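PDB 5XN9: secretory-abundant heat soluble protein 1 from Ramazzottius varieornatus, which is a secreted, heat-soluble protein that acts as a molecular shield when water is scarce, helping the tardigrade to tolerate desiccation. Local coordinates for residues G116-K121 against K131-K136. Residues are numbered along the deposited sequence; the frame is centred on the assembly and turned at random.
Sequences GDELEK and KRWYKK. With MG (magnesium ion), chain C; ACY (acetic acid), chain L.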
loop_
_atom_site.group_PDB
_atom_site.type_symbol
_atom_site.label_atom_id
_atom_site.label_comp_id
_atom_site.label_asym_id
_atom_site.label_seq_id
_atom_site.Cartn_x
_atom_site.Cartn_y
_atom_site.Cartn_z
ATOM N N GLY A 116 9.822 9.065 -10.696
ATOM C CA GLY A 116 10.145 8.789 -12.081
ATOM C C GLY A 116 10.684 7.381 -12.208
ATOM O O GLY A 116 11.679 7.042 -11.561
ATOM N N ASP A 117 10.013 6.540 -13.005
ATOM C CA ASP A 117 10.372 5.134 -13.197
ATOM C C ASP A 117 10.199 4.308 -11.924
ATOM O O ASP A 117 9.912 3.107 -11.986
ATOM C CB ASP A 117 11.805 4.983 -13.726
ATOM C CG ASP A 117 12.191 6.077 -14.705
ATOM O OD1 ASP A 117 11.442 6.303 -15.679
ATOM O OD2 ASP A 117 13.245 6.715 -14.493
ATOM N N GLU A 118 10.364 4.941 -10.766
ATOM C CA GLU A 118 10.427 4.269 -9.480
ATOM C C GLU A 118 9.342 4.811 -8.554
ATOM O O GLU A 118 8.974 5.987 -8.618
ATOM C CB GLU A 118 11.828 4.461 -8.881
ATOM C CG GLU A 118 11.915 4.648 -7.379
ATOM C CD GLU A 118 13.352 4.836 -6.920
ATOM O OE1 GLU A 118 14.181 3.935 -7.175
ATOM O OE2 GLU A 118 13.656 5.889 -6.322
ATOM N N LEU A 119 8.806 3.939 -7.708
ATOM C CA LEU A 119 7.804 4.331 -6.726
ATOM C C LEU A 119 8.353 4.048 -5.337
ATOM O O LEU A 119 8.765 2.919 -5.047
ATOM C CB LEU A 119 6.485 3.574 -6.939
ATOM C CG LEU A 119 5.283 4.062 -6.125
ATOM C CD1 LEU A 119 3.995 3.758 -6.868
ATOM C CD2 LEU A 119 5.265 3.414 -4.757
ATOM N N GLU A 120 8.326 5.062 -4.478
ATOM C CA GLU A 120 8.757 4.940 -3.092
ATOM C C GLU A 120 7.512 4.878 -2.212
ATOM O O GLU A 120 6.694 5.802 -2.232
ATOM C CB GLU A 120 9.621 6.145 -2.716
ATOM C CG GLU A 120 10.233 6.098 -1.324
ATOM C CD GLU A 120 11.123 7.301 -1.030
ATOM O OE1 GLU A 120 10.988 7.886 0.068
ATOM O OE2 GLU A 120 11.955 7.663 -1.892
ATOM N N LYS A 121 7.353 3.784 -1.470
ATOM C CA LYS A 121 6.238 3.636 -0.546
ATOM C C LYS A 121 6.741 3.838 0.872
ATOM O O LYS A 121 7.730 3.222 1.283
ATOM C CB LYS A 121 5.549 2.277 -0.665
ATOM C CG LYS A 121 4.291 2.201 0.183
ATOM C CD LYS A 121 3.419 1.005 -0.162
ATOM C CE LYS A 121 2.216 0.976 0.747
ATOM N NZ LYS A 121 1.440 -0.282 0.609
ATOM N N LYS A 131 10.221 2.199 4.643
ATOM C CA LYS A 131 10.151 2.546 3.237
ATOM C C LYS A 131 10.437 1.320 2.395
ATOM O O LYS A 131 11.203 0.432 2.786
ATOM C CB LYS A 131 11.145 3.646 2.884
ATOM C CG LYS A 131 10.731 5.014 3.383
ATOM C CD LYS A 131 11.797 6.038 3.083
ATOM C CE LYS A 131 11.351 7.421 3.505
ATOM N NZ LYS A 131 10.287 7.918 2.610
ATOM N N ARG A 132 9.823 1.290 1.223
ATOM C CA ARG A 132 10.062 0.220 0.279
ATOM C C ARG A 132 10.011 0.819 -1.114
ATOM O O ARG A 132 9.193 1.701 -1.378
ATOM C CB ARG A 132 8.980 -0.825 0.463
ATOM C CG ARG A 132 9.392 -2.145 0.036
ATOM C CD ARG A 132 8.387 -3.169 0.418
ATOM N NE ARG A 132 8.853 -4.437 -0.077
ATOM C CZ ARG A 132 8.088 -5.500 -0.236
ATOM N NH1 ARG A 132 6.792 -5.445 0.062
ATOM N NH2 ARG A 132 8.629 -6.607 -0.700
ATOM N N TRP A 133 10.907 0.375 -1.993
ATOM C CA TRP A 133 10.992 0.928 -3.335
ATOM C C TRP A 133 10.507 -0.085 -4.358
ATOM O O TRP A 133 10.806 -1.282 -4.254
ATOM C CB TRP A 133 12.410 1.387 -3.657
ATOM C CG TRP A 133 12.743 2.647 -2.926
ATOM C CD1 TRP A 133 12.631 3.921 -3.402
ATOM C CD2 TRP A 133 13.193 2.763 -1.570
ATOM N NE1 TRP A 133 13.006 4.821 -2.436
ATOM C CE2 TRP A 133 13.350 4.138 -1.300
ATOM C CE3 TRP A 133 13.484 1.839 -0.560
ATOM C CZ2 TRP A 133 13.794 4.612 -0.067
ATOM C CZ3 TRP A 133 13.923 2.313 0.666
ATOM C CH2 TRP A 133 14.078 3.687 0.900
ATOM N N TYR A 134 9.744 0.406 -5.335
ATOM C CA TYR A 134 9.145 -0.402 -6.383
ATOM C C TYR A 134 9.579 0.125 -7.745
ATOM O O TYR A 134 9.878 1.312 -7.903
ATOM C CB TYR A 134 7.610 -0.329 -6.295
ATOM C CG TYR A 134 7.045 -0.989 -5.061
ATOM C CD1 TYR A 134 7.115 -0.376 -3.812
ATOM C CD2 TYR A 134 6.449 -2.239 -5.140
ATOM C CE1 TYR A 134 6.611 -0.996 -2.690
ATOM C CE2 TYR A 134 5.945 -2.864 -4.022
ATOM C CZ TYR A 134 6.028 -2.240 -2.798
ATOM O OH TYR A 134 5.527 -2.853 -1.672
ATOM N N LYS A 135 9.598 -0.761 -8.736
ATOM C CA LYS A 135 9.880 -0.394 -10.117
ATOM C C LYS A 135 8.676 -0.736 -10.989
ATOM O O LYS A 135 7.853 -1.576 -10.637
ATOM C CB LYS A 135 11.110 -1.145 -10.633
ATOM C CG LYS A 135 10.968 -2.661 -10.550
ATOM C CD LYS A 135 12.231 -3.381 -11.009
ATOM C CE LYS A 135 12.105 -4.888 -10.821
ATOM N NZ LYS A 135 13.335 -5.621 -11.246
ATOM N N LYS A 136 8.569 -0.066 -12.133
ATOM C CA LYS A 136 7.531 -0.420 -13.097
ATOM C C LYS A 136 7.734 -1.852 -13.581
ATOM O O LYS A 136 8.862 -2.288 -13.828
ATOM C CB LYS A 136 7.586 0.534 -14.290
ATOM C CG LYS A 136 6.991 1.904 -14.023
ATOM C CD LYS A 136 5.474 1.894 -14.175
ATOM C CE LYS A 136 4.947 3.281 -14.530
ATOM N NZ LYS A 136 3.475 3.304 -14.756
HETATM MG MG MG C . 3.675 -2.677 -1.035
HETATM C C ACY L . 3.241 -3.631 0.959
HETATM O O ACY L . 4.436 -3.771 1.302
HETATM O OXT ACY L . 2.743 -2.544 0.593
HETATM C CH3 ACY L . 2.348 -4.838 0.984
#
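In the conformer of Glu120 described here, one of two modelled, both carboxylate oxygens work across the pairing: OE1 forms a salt bridge with Lys131 NZ at 2.6 Å, while OE2 sits at the edge of the Trp133 indole, 3.1 Å from NE1 in a weak, bent hydrogen bond. The Glu120 chain runs alongside the indole, its carboxylate turned 57° from the ring plane. Lys131 reaches OE1 through a bend at its last torsion (chi4 -71°), and Thr122 OG1 also holds its NZ. A methionine in place of Lys131 would probably leave OE1 of this conformer without its countercharge and Thr122 OG1 without its NZ partner. Next along this face, Glu118 lies beside Trp133 CD1, and Arg17 pairs with Glu118 and makes a cation-pi contact with the indole.

On the other face, Tyr134 OH binds the magnesium ion at 2.0 Å, with His43 and an acetate, probably from the crystallisation liquor. Lys121 NZ donates to acetate OXT (2.6 Å). Arg132 NH1 bonds acetate O, its NH2 Asn38 OD1, a cationic pocket consistent with the carboxylate site of fatty acid-binding proteins. Two-way backbone bonds join Leu119 with Tyr134 and Lys121 with Arg132. This antiparallel hairpin lies between strands 106-114 and 10-19 in the FABP-like barrel.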